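3-dehydroquinate dehydratase (PDB 2UYG) catalyses the trans-dehydration of 3-dehydroquinate to 3-dehydroshikimate, probably through an enolate intermediate, in the third step of the route to chorismate. Local coordinates at residues 94-99 with 121-126; 1-6 with 45-50; 37-42 with 130-135. One frame throughout, in Å; residues are numbered along the deposited sequence.

Contact 1 of 3, residues 94-99 with 121-126; sequences PVVEVH and GIVSGF
Val96 reaches across to Val123, CG1 to CG1 at 4.3 Å, on the face of the parallel sheet that helix 129-140 packs against. One residue on, Glu97 N donates an almost straight bond to Gly121 O (3.0 Å), and Glu97 O takes the N-H of Val123. The Glu97 side chain runs extended from the opposite face, CG trans to the backbone N (chi1 180°), alongside Ile122, whose CD1 lies 3.3 Å from Glu97 OE1. Both carboxylate oxygens are engaged: OE2 bonds Thr115, while OE1 takes bonds from Ser113 and from His99. Val98 returns to the helix side, its CG2 near Val123 CG1. At His99 both backbone polar atoms bond to segment 121-126, N to Val123 O and O to Gly125 N (3.3 Å), the latter donor standing above the carbonyl plane. The imidazole turns back along its own strand toward Glu97: His99 NE2 gives Glu97 OE1 a 2.6 Å bond, in the ring plane and on the anti lone pair. Ser124 CB and Ile122 CD1 sit at the ring edge, CB of Ser124 lying 3.6 Å from His99 CB. A leucine at His99 would probably leave Glu97 OE1 without its imidazole mate, relying on Ser113. Strand 121-124 is the last of this chain's sheet, which an antiparallel strand of a second subunit continues. His99 is the predicted proton donor; a glycerol, probably from the crystallisation liquor, lies beside it. The Glu97 bond fixes the rotation of its ring while Thr115 and Ser113 hold the carboxylate, an arrangement consistent with Glu97 acting as a second-shell residue that orients the imidazole.

Contact 2 of 3, residues 1-6 with 45-50; sequences MVLILN and VFRQTN
Asn6, Val45 and Arg47 bury the most area where strand 2-6 meets strand 44-48. Asn6 lies across the Phe46 side chain at about a right angle; its amide end sits over one face of the ring, offset toward the rim, with the two planes 37° apart. Its CB packs on Gln48 CG at 3.7 Å, and its backbone O accepts a 3.0 Å bond from Thr49 N, which carries the pairing past the end of strand 44-48. On the other face of the sheet, Val45 sets both methyls against Leu3: CG1 and CG2 are each 3.8 Å from Leu3 CD2. With chi1 at 40°, CG1 falls between the backbone N and the carbonyl carbon, and from there it also meets Val2 O. The strands belong to a beta-alpha-beta unit, helix 26-39 making the crossover between them, and they lie side by side in the flavodoxin-like parallel sheet of type II dehydroquinases. Val45 N donates to Val2 O, Val45 O receives Ile4 N at 2.8 Å, and Arg47 N bonds Ile4 O. Arg47 runs extended from CG to NE and crosses the Leu3 side chain at about a right angle, CD 3.7 Å from Leu3 CD2, while Val45 CG2 lies over one face of the guanidinium, 3.1 Å above its plane and offset toward the rim. Nearer the backbone, Arg47 CB meets Leu5 CD2; Leu5 also packs on Leu55 and Val59 of helix 52-61. Ile4 adds to the Asn6 side, its CG2 resting 3.6 Å from Phe46 CD1; Leu26 and Glu30 of helix 26-39 also touch that phenylalanine, and Cys33 of the same helix meets Ile4.

Contact 3 of 3, residues 37-42 with 130-135; sequences GAELGL and SYKLAL
Gly37 and Leu135 bring the two backbones nearest, CA to CA 6.5 Å, with no hydrogen bond between the segments. Helix 26-39 ends here in a Schellman motif: Leu42 N returns to Gly37 O at 2.9 Å and Gly41 N to Ala38 O, Gly41 being the C-prime residue with positive phi (86°). This end packs beside helix 129-140, both helices lying on the same side of the parallel sheet. Leu135 supplies most of the meeting surface from its helix, and its CD1 approaches Gly37 N at 4.3 Å. A side chain on Gly37 would run into Leu42 O, the carbonyl brought close by the turn. Leu40 and Leu42, just past the helix end, both lean toward the other helix and also touch Ala139 one turn farther along it. Leu42 CD2 comes to 3.7 Å from Leu135 O, and Leu40 CD2 to the same carbonyl oxygen from farther off. Trp36 touches both Lys132 and Leu135, while Val2 of strand 2-6 packs against Leu42 and Leu135 from the sheet. At the outer side, Lys132 and Glu39 cross at about a right angle. The lysine chain is bent at three successive torsions, which carries its ammonium round toward the glutamate and also into a long, weak ion pair with Glu140 of a second subunit. Glu39 OE2 and Lys132 NZ stand 4.0 Å apart, beyond salt-bridge range.

How the contacts relate
Contacts 1 and 2 are the two outermost pairings of this chain's five-stranded parallel sheet, their centres 14 Å apart with strand 69-73 between them; contact 3 joins the helices on one side of it. Tyr131, in the 130-135 segment of contact 3, bridges the pairings: CE1 packs on Val98 CG1 of contact 1 at 3.6 Å, CD2 on Ile4 CG2 of contact 2 at 3.7 Å. Its hydroxyl bonds Asn73, a predicted substrate-binding residue about 4 Å from the side chains of both His99 and Asn6. Ser130 OG of the same helix lies 2.8 Å from His99 O, a probable hydrogen bond, tying helix 129-140 to the strand end that bears the predicted proton donor. Contacts 1 and 3 both touch the second subunit.

Contact 1 of 3, residues 94-99 with 121-126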
loop_
_atom_site.group_PDB
_atom_site.type_symbol
_atom_site.label_atom_id
_atom_site.label_comp_id
_atom_site.label_asym_id
_atom_site.label_seq_id
_atom_site.Cartn_x
_atom_site.Cartn_y
_atom_site.Cartn_z
ATOM N N PRO A 94 -33.755 9.190 -8.389
ATOM C CA PRO A 94 -33.157 8.004 -7.770
ATOM C C PRO A 94 -32.503 7.126 -8.831
ATOM O O PRO A 94 -33.167 6.850 -9.834
ATOM C CB PRO A 94 -34.376 7.243 -7.236
ATOM C CG PRO A 94 -35.500 7.821 -7.936
ATOM C CD PRO A 94 -35.195 9.277 -8.137
ATOM N N VAL A 95 -31.294 6.656 -8.564
ATOM C CA VAL A 95 -30.591 5.788 -9.466
ATOM C C VAL A 95 -30.297 4.417 -8.754
ATOM O O VAL A 95 -29.780 4.393 -7.634
ATOM C CB VAL A 95 -29.317 6.428 -9.878
ATOM C CG1 VAL A 95 -28.569 5.540 -10.838
ATOM C CG2 VAL A 95 -29.551 7.796 -10.527
ATOM N N VAL A 96 -30.714 3.318 -9.375
ATOM C CA VAL A 96 -30.417 2.003 -8.906
ATOM C C VAL A 96 -29.355 1.382 -9.857
ATOM O O VAL A 96 -29.546 1.374 -11.033
ATOM C CB VAL A 96 -31.627 1.070 -8.912
ATOM C CG1 VAL A 96 -31.239 -0.263 -8.280
ATOM C CG2 VAL A 96 -32.825 1.685 -8.079
ATOM N N GLU A 97 -28.238 0.929 -9.295
ATOM C CA GLU A 97 -27.111 0.384 -10.045
ATOM C C GLU A 97 -27.365 -1.107 -10.106
ATOM O O GLU A 97 -27.608 -1.709 -9.120
ATOM C CB GLU A 97 -25.780 0.679 -9.335
ATOM C CG GLU A 97 -24.608 0.130 -10.069
ATOM C CD GLU A 97 -23.237 0.540 -9.509
ATOM O OE1 GLU A 97 -22.324 -0.348 -9.355
ATOM O OE2 GLU A 97 -23.068 1.713 -9.217
ATOM N N VAL A 98 -27.279 -1.681 -11.260
ATOM C CA VAL A 98 -27.540 -3.098 -11.503
ATOM C C VAL A 98 -26.378 -3.729 -12.231
ATOM O O VAL A 98 -25.732 -3.094 -13.092
ATOM C CB VAL A 98 -28.908 -3.059 -12.302
ATOM C CG1 VAL A 98 -29.105 -4.115 -13.188
ATOM C CG2 VAL A 98 -30.054 -2.958 -11.273
ATOM N N HIS A 99 -26.065 -5.000 -11.921
ATOM C CA HIS A 99 -25.074 -5.769 -12.741
ATOM C C HIS A 99 -25.570 -7.192 -12.844
ATOM O O HIS A 99 -26.078 -7.701 -11.860
ATOM C CB HIS A 99 -23.686 -5.829 -12.106
ATOM C CG HIS A 99 -23.178 -4.511 -11.677
ATOM N ND1 HIS A 99 -22.417 -3.703 -12.502
ATOM C CD2 HIS A 99 -23.391 -3.801 -10.543
ATOM C CE1 HIS A 99 -22.132 -2.590 -11.855
ATOM N NE2 HIS A 99 -22.716 -2.616 -10.668
ATOM N N GLY A 121 -29.283 2.187 -4.377
ATOM C CA GLY A 121 -28.816 0.862 -3.992
ATOM C C GLY A 121 -28.185 0.167 -5.138
ATOM O O GLY A 121 -28.097 0.769 -6.256
ATOM N N ILE A 122 -27.776 -1.075 -4.856
ATOM C CA ILE A 122 -27.089 -1.909 -5.795
ATOM C C ILE A 122 -27.590 -3.313 -5.791
ATOM O O ILE A 122 -27.864 -3.903 -4.736
ATOM C CB ILE A 122 -25.496 -1.775 -5.635
ATOM C CG1 ILE A 122 -24.731 -2.730 -6.558
ATOM C CG2 ILE A 122 -25.060 -1.868 -4.237
ATOM C CD1 ILE A 122 -23.298 -2.221 -6.836
ATOM N N VAL A 123 -27.793 -3.852 -6.995
ATOM C CA VAL A 123 -28.160 -5.208 -7.114
ATOM C C VAL A 123 -27.317 -5.943 -8.076
ATOM O O VAL A 123 -27.197 -5.607 -9.259
ATOM C CB VAL A 123 -29.739 -5.529 -7.199
ATOM C CG1 VAL A 123 -30.611 -4.381 -7.164
ATOM C CG2 VAL A 123 -30.047 -6.538 -8.164
ATOM N N SER A 124 -26.661 -6.973 -7.597
ATOM C CA SER A 124 -25.918 -7.747 -8.591
ATOM C C SER A 124 -25.625 -9.229 -8.406
ATOM O O SER A 124 -25.528 -9.708 -7.316
ATOM C CB SER A 124 -24.619 -7.000 -8.860
ATOM O OG SER A 124 -23.773 -7.129 -7.780
ATOM N N GLY A 125 -25.537 -9.939 -9.545
ATOM C CA GLY A 125 -25.280 -11.377 -9.587
ATOM C C GLY A 125 -26.439 -12.228 -10.076
ATOM O O GLY A 125 -26.308 -13.397 -10.218
ATOM N N PHE A 126 -27.603 -11.630 -10.268
ATOM C CA PHE A 126 -28.810 -12.354 -10.570
ATOM C C PHE A 126 -29.064 -12.463 -12.040
ATOM O O PHE A 126 -30.161 -12.758 -12.428
ATOM C CB PHE A 126 -30.006 -11.679 -9.829
ATOM C CG PHE A 126 -29.724 -11.437 -8.409
ATOM C CD1 PHE A 126 -29.437 -10.197 -7.948
ATOM C CD2 PHE A 126 -29.641 -12.474 -7.546
ATOM C CE1 PHE A 126 -29.079 -9.975 -6.631
ATOM C CE2 PHE A 126 -29.327 -12.291 -6.270
ATOM C CZ PHE A 126 -28.986 -11.015 -5.783
#

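Contact 2 of 3, residues 1-6 with 45-50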
loop_
_atom_site.group_PDB
_atom_site.type_symbol
_atom_site.label_atom_id
_atom_site.label_comp_id
_atom_site.label_asym_id
_atom_site.label_seq_id
_atom_site.Cartn_x
_atom_site.Cartn_y
_atom_site.Cartn_z
ATOM N N MET A 1 -42.593 6.893 -15.156
ATOM C CA MET A 1 -41.832 6.170 -16.136
ATOM C C MET A 1 -40.371 5.995 -15.664
ATOM O O MET A 1 -39.841 6.909 -14.974
ATOM C CB MET A 1 -41.862 7.035 -17.360
ATOM C CG MET A 1 -41.535 6.312 -18.645
ATOM S SD MET A 1 -42.631 7.045 -19.929
ATOM C CE MET A 1 -44.011 5.647 -19.847
ATOM N N VAL A 2 -39.726 4.882 -16.054
ATOM C CA VAL A 2 -38.326 4.628 -15.651
ATOM C C VAL A 2 -37.375 4.368 -16.824
ATOM O O VAL A 2 -37.708 3.639 -17.680
ATOM C CB VAL A 2 -38.206 3.596 -14.533
ATOM C CG1 VAL A 2 -39.391 2.815 -14.458
ATOM C CG2 VAL A 2 -37.046 2.622 -14.722
ATOM N N LEU A 3 -36.168 4.932 -16.759
ATOM C CA LEU A 3 -35.158 4.796 -17.788
ATOM C C LEU A 3 -34.131 3.787 -17.297
ATOM O O LEU A 3 -33.616 3.959 -16.199
ATOM C CB LEU A 3 -34.416 6.156 -18.021
ATOM C CG LEU A 3 -33.961 6.806 -19.335
ATOM C CD1 LEU A 3 -32.698 7.759 -19.196
ATOM C CD2 LEU A 3 -33.851 6.011 -20.637
ATOM N N ILE A 4 -33.804 2.829 -18.152
ATOM C CA ILE A 4 -32.875 1.734 -17.920
ATOM C C ILE A 4 -31.716 1.986 -18.882
ATOM O O ILE A 4 -31.935 2.020 -20.036
ATOM C CB ILE A 4 -33.496 0.340 -18.253
ATOM C CG1 ILE A 4 -34.775 0.133 -17.438
ATOM C CG2 ILE A 4 -32.522 -0.795 -17.974
ATOM C CD1 ILE A 4 -35.394 -1.209 -17.669
ATOM N N LEU A 5 -30.526 2.257 -18.369
ATOM C CA LEU A 5 -29.377 2.687 -19.171
ATOM C C LEU A 5 -28.296 1.735 -18.950
ATOM O O LEU A 5 -28.037 1.417 -17.793
ATOM C CB LEU A 5 -28.836 4.027 -18.724
ATOM C CG LEU A 5 -29.859 5.127 -18.765
ATOM C CD1 LEU A 5 -29.271 6.464 -18.280
ATOM C CD2 LEU A 5 -30.452 5.227 -20.109
ATOM N N ASN A 6 -27.596 1.392 -20.045
ATOM C CA ASN A 6 -26.592 0.370 -20.112
ATOM C C ASN A 6 -25.344 0.891 -20.822
ATOM O O ASN A 6 -25.463 1.515 -21.854
ATOM C CB ASN A 6 -27.112 -0.821 -20.876
ATOM C CG ASN A 6 -28.331 -1.387 -20.281
ATOM O OD1 ASN A 6 -29.451 -1.117 -20.765
ATOM N ND2 ASN A 6 -28.157 -2.230 -19.240
ATOM N N VAL A 45 -38.251 2.502 -20.595
ATOM C CA VAL A 45 -37.450 2.742 -21.794
ATOM C C VAL A 45 -36.037 2.344 -21.499
ATOM O O VAL A 45 -35.448 2.678 -20.424
ATOM C CB VAL A 45 -37.530 4.232 -22.204
ATOM C CG1 VAL A 45 -37.493 5.002 -21.027
ATOM C CG2 VAL A 45 -36.426 4.686 -23.104
ATOM N N PHE A 46 -35.472 1.707 -22.483
ATOM C CA PHE A 46 -34.256 0.947 -22.334
ATOM C C PHE A 46 -33.272 1.435 -23.371
ATOM O O PHE A 46 -33.595 1.432 -24.520
ATOM C CB PHE A 46 -34.591 -0.542 -22.630
ATOM C CG PHE A 46 -33.473 -1.527 -22.287
ATOM C CD1 PHE A 46 -33.519 -2.247 -21.145
ATOM C CD2 PHE A 46 -32.444 -1.770 -23.186
ATOM C CE1 PHE A 46 -32.555 -3.151 -20.839
ATOM C CE2 PHE A 46 -31.441 -2.674 -22.889
ATOM C CZ PHE A 46 -31.499 -3.371 -21.713
ATOM N N ARG A 47 -32.057 1.783 -22.967
ATOM C CA ARG A 47 -31.045 2.305 -23.867
ATOM C C ARG A 47 -29.612 1.746 -23.446
ATOM O O ARG A 47 -29.337 1.367 -22.233
ATOM C CB ARG A 47 -31.060 3.807 -23.853
ATOM C CG ARG A 47 -32.351 4.506 -24.272
ATOM C CD ARG A 47 -32.450 6.046 -24.063
ATOM N NE ARG A 47 -33.639 6.646 -24.755
ATOM C CZ ARG A 47 -34.624 5.981 -25.571
ATOM N NH1 ARG A 47 -34.729 4.650 -25.766
ATOM N NH2 ARG A 47 -35.571 6.652 -26.183
ATOM N N GLN A 48 -28.752 1.623 -24.444
ATOM C CA GLN A 48 -27.397 1.184 -24.302
ATOM C C GLN A 48 -26.475 2.007 -25.219
ATOM O O GLN A 48 -26.900 2.365 -26.326
ATOM C CB GLN A 48 -27.290 -0.274 -24.732
ATOM C CG GLN A 48 -25.874 -0.904 -24.373
ATOM C CD GLN A 48 -24.805 -0.849 -25.474
ATOM O OE1 GLN A 48 -25.101 -0.704 -26.628
ATOM N NE2 GLN A 48 -23.539 -0.871 -25.074
ATOM N N THR A 49 -25.227 2.271 -24.753
ATOM C CA THR A 49 -24.133 2.860 -25.549
ATOM C C THR A 49 -22.714 2.382 -25.079
ATOM O O THR A 49 -22.462 2.007 -23.946
ATOM C CB THR A 49 -24.235 4.383 -25.400
ATOM O OG1 THR A 49 -23.091 4.972 -25.911
ATOM C CG2 THR A 49 -24.101 4.808 -23.868
ATOM N N ASN A 50 -21.755 2.512 -25.951
ATOM C CA ASN A 50 -20.389 2.226 -25.613
ATOM C C ASN A 50 -19.612 3.519 -25.204
ATOM O O ASN A 50 -18.436 3.399 -24.886
ATOM C CB ASN A 50 -19.713 1.599 -26.803
ATOM C CG ASN A 50 -20.230 0.177 -27.111
ATOM O OD1 ASN A 50 -20.307 -0.678 -26.225
ATOM N ND2 ASN A 50 -20.586 -0.067 -28.386
#

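Contact 3 of 3, residues 37-42 with 130-135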
loop_
_atom_site.group_PDB
_atom_site.type_symbol
_atom_site.label_atom_id
_atom_site.label_comp_id
_atom_site.label_asym_id
_atom_site.label_seq_id
_atom_site.Cartn_x
_atom_site.Cartn_y
_atom_site.Cartn_z
ATOM N N GLY A 37 -41.910 -4.338 -16.225
ATOM C CA GLY A 37 -42.411 -3.026 -15.865
ATOM C C GLY A 37 -43.933 -3.085 -15.983
ATOM O O GLY A 37 -44.628 -2.731 -15.034
ATOM N N ALA A 38 -44.398 -3.563 -17.133
ATOM C CA ALA A 38 -45.787 -3.587 -17.485
ATOM C C ALA A 38 -46.553 -4.480 -16.549
ATOM O O ALA A 38 -47.600 -4.038 -16.060
ATOM C CB ALA A 38 -45.983 -4.063 -18.938
ATOM N N GLU A 39 -46.112 -5.713 -16.226
ATOM C CA GLU A 39 -47.038 -6.447 -15.366
ATOM C C GLU A 39 -47.322 -5.434 -14.330
ATOM O O GLU A 39 -48.440 -4.929 -14.233
ATOM C CB GLU A 39 -46.609 -7.780 -14.720
ATOM C CG GLU A 39 -45.189 -7.971 -14.342
ATOM C CD GLU A 39 -44.751 -9.378 -14.615
ATOM O OE1 GLU A 39 -45.153 -9.959 -15.646
ATOM O OE2 GLU A 39 -43.993 -9.901 -13.799
ATOM N N LEU A 40 -46.247 -4.938 -13.775
ATOM C CA LEU A 40 -46.246 -4.021 -12.633
ATOM C C LEU A 40 -46.552 -2.488 -12.730
ATOM O O LEU A 40 -46.441 -1.773 -11.745
ATOM C CB LEU A 40 -44.900 -4.261 -12.048
ATOM C CG LEU A 40 -44.167 -3.400 -11.103
ATOM C CD1 LEU A 40 -45.091 -2.998 -9.939
ATOM C CD2 LEU A 40 -43.021 -4.312 -10.697
ATOM N N GLY A 41 -47.009 -1.985 -13.860
ATOM C CA GLY A 41 -47.614 -0.644 -13.886
ATOM C C GLY A 41 -46.570 0.428 -14.058
ATOM O O GLY A 41 -46.786 1.581 -13.715
ATOM N N LEU A 42 -45.434 0.006 -14.610
ATOM C CA LEU A 42 -44.263 0.869 -14.824
ATOM C C LEU A 42 -43.917 0.907 -16.328
ATOM O O LEU A 42 -43.639 -0.123 -16.969
ATOM C CB LEU A 42 -43.086 0.304 -14.035
ATOM C CG LEU A 42 -42.439 1.111 -12.931
ATOM C CD1 LEU A 42 -43.372 2.036 -12.149
ATOM C CD2 LEU A 42 -41.741 0.139 -12.027
ATOM N N SER A 130 -31.441 -9.180 -12.044
ATOM C CA SER A 130 -31.015 -7.964 -11.298
ATOM C C SER A 130 -31.845 -6.760 -11.756
ATOM O O SER A 130 -32.069 -5.824 -10.958
ATOM C CB SER A 130 -29.520 -7.562 -11.534
ATOM O OG SER A 130 -28.636 -8.581 -11.245
ATOM N N TYR A 131 -32.202 -6.744 -13.058
ATOM C CA TYR A 131 -33.057 -5.658 -13.611
ATOM C C TYR A 131 -34.436 -5.738 -13.055
ATOM O O TYR A 131 -35.045 -4.728 -12.577
ATOM C CB TYR A 131 -33.075 -5.628 -15.172
ATOM C CG TYR A 131 -31.752 -5.255 -15.762
ATOM C CD1 TYR A 131 -30.657 -6.182 -15.770
ATOM C CD2 TYR A 131 -31.554 -4.000 -16.386
ATOM C CE1 TYR A 131 -29.367 -5.828 -16.347
ATOM C CE2 TYR A 131 -30.315 -3.682 -16.991
ATOM C CZ TYR A 131 -29.233 -4.593 -16.946
ATOM O OH TYR A 131 -28.071 -4.236 -17.543
ATOM N N LYS A 132 -34.932 -6.952 -13.027
ATOM C CA LYS A 132 -36.255 -7.219 -12.372
ATOM C C LYS A 132 -36.367 -6.669 -11.014
ATOM O O LYS A 132 -37.353 -5.946 -10.659
ATOM C CB LYS A 132 -36.504 -8.723 -12.242
ATOM C CG LYS A 132 -37.895 -9.119 -12.585
ATOM C CD LYS A 132 -38.807 -9.507 -11.493
ATOM C CE LYS A 132 -39.321 -10.898 -11.724
ATOM N NZ LYS A 132 -40.735 -10.899 -11.679
ATOM N N LEU A 133 -35.403 -7.075 -10.192
ATOM C CA LEU A 133 -35.467 -6.649 -8.818
ATOM C C LEU A 133 -35.397 -5.121 -8.646
ATOM O O LEU A 133 -36.056 -4.546 -7.700
ATOM C CB LEU A 133 -34.366 -7.273 -7.938
ATOM C CG LEU A 133 -33.961 -8.749 -7.878
ATOM C CD1 LEU A 133 -33.116 -9.071 -6.629
ATOM C CD2 LEU A 133 -34.951 -9.790 -8.160
ATOM N N ALA A 134 -34.603 -4.464 -9.526
ATOM C CA ALA A 134 -34.563 -2.982 -9.495
ATOM C C ALA A 134 -35.965 -2.414 -9.758
ATOM O O ALA A 134 -36.355 -1.455 -9.154
ATOM C CB ALA A 134 -33.580 -2.420 -10.536
ATOM N N LEU A 135 -36.681 -3.012 -10.696
ATOM C CA LEU A 135 -38.051 -2.539 -11.036
ATOM C C LEU A 135 -39.045 -2.744 -9.897
ATOM O O LEU A 135 -39.825 -1.846 -9.583
ATOM C CB LEU A 135 -38.507 -3.145 -12.352
ATOM C CG LEU A 135 -37.658 -2.688 -13.549
ATOM C CD1 LEU A 135 -37.916 -3.513 -14.805
ATOM C CD2 LEU A 135 -37.796 -1.175 -13.847
#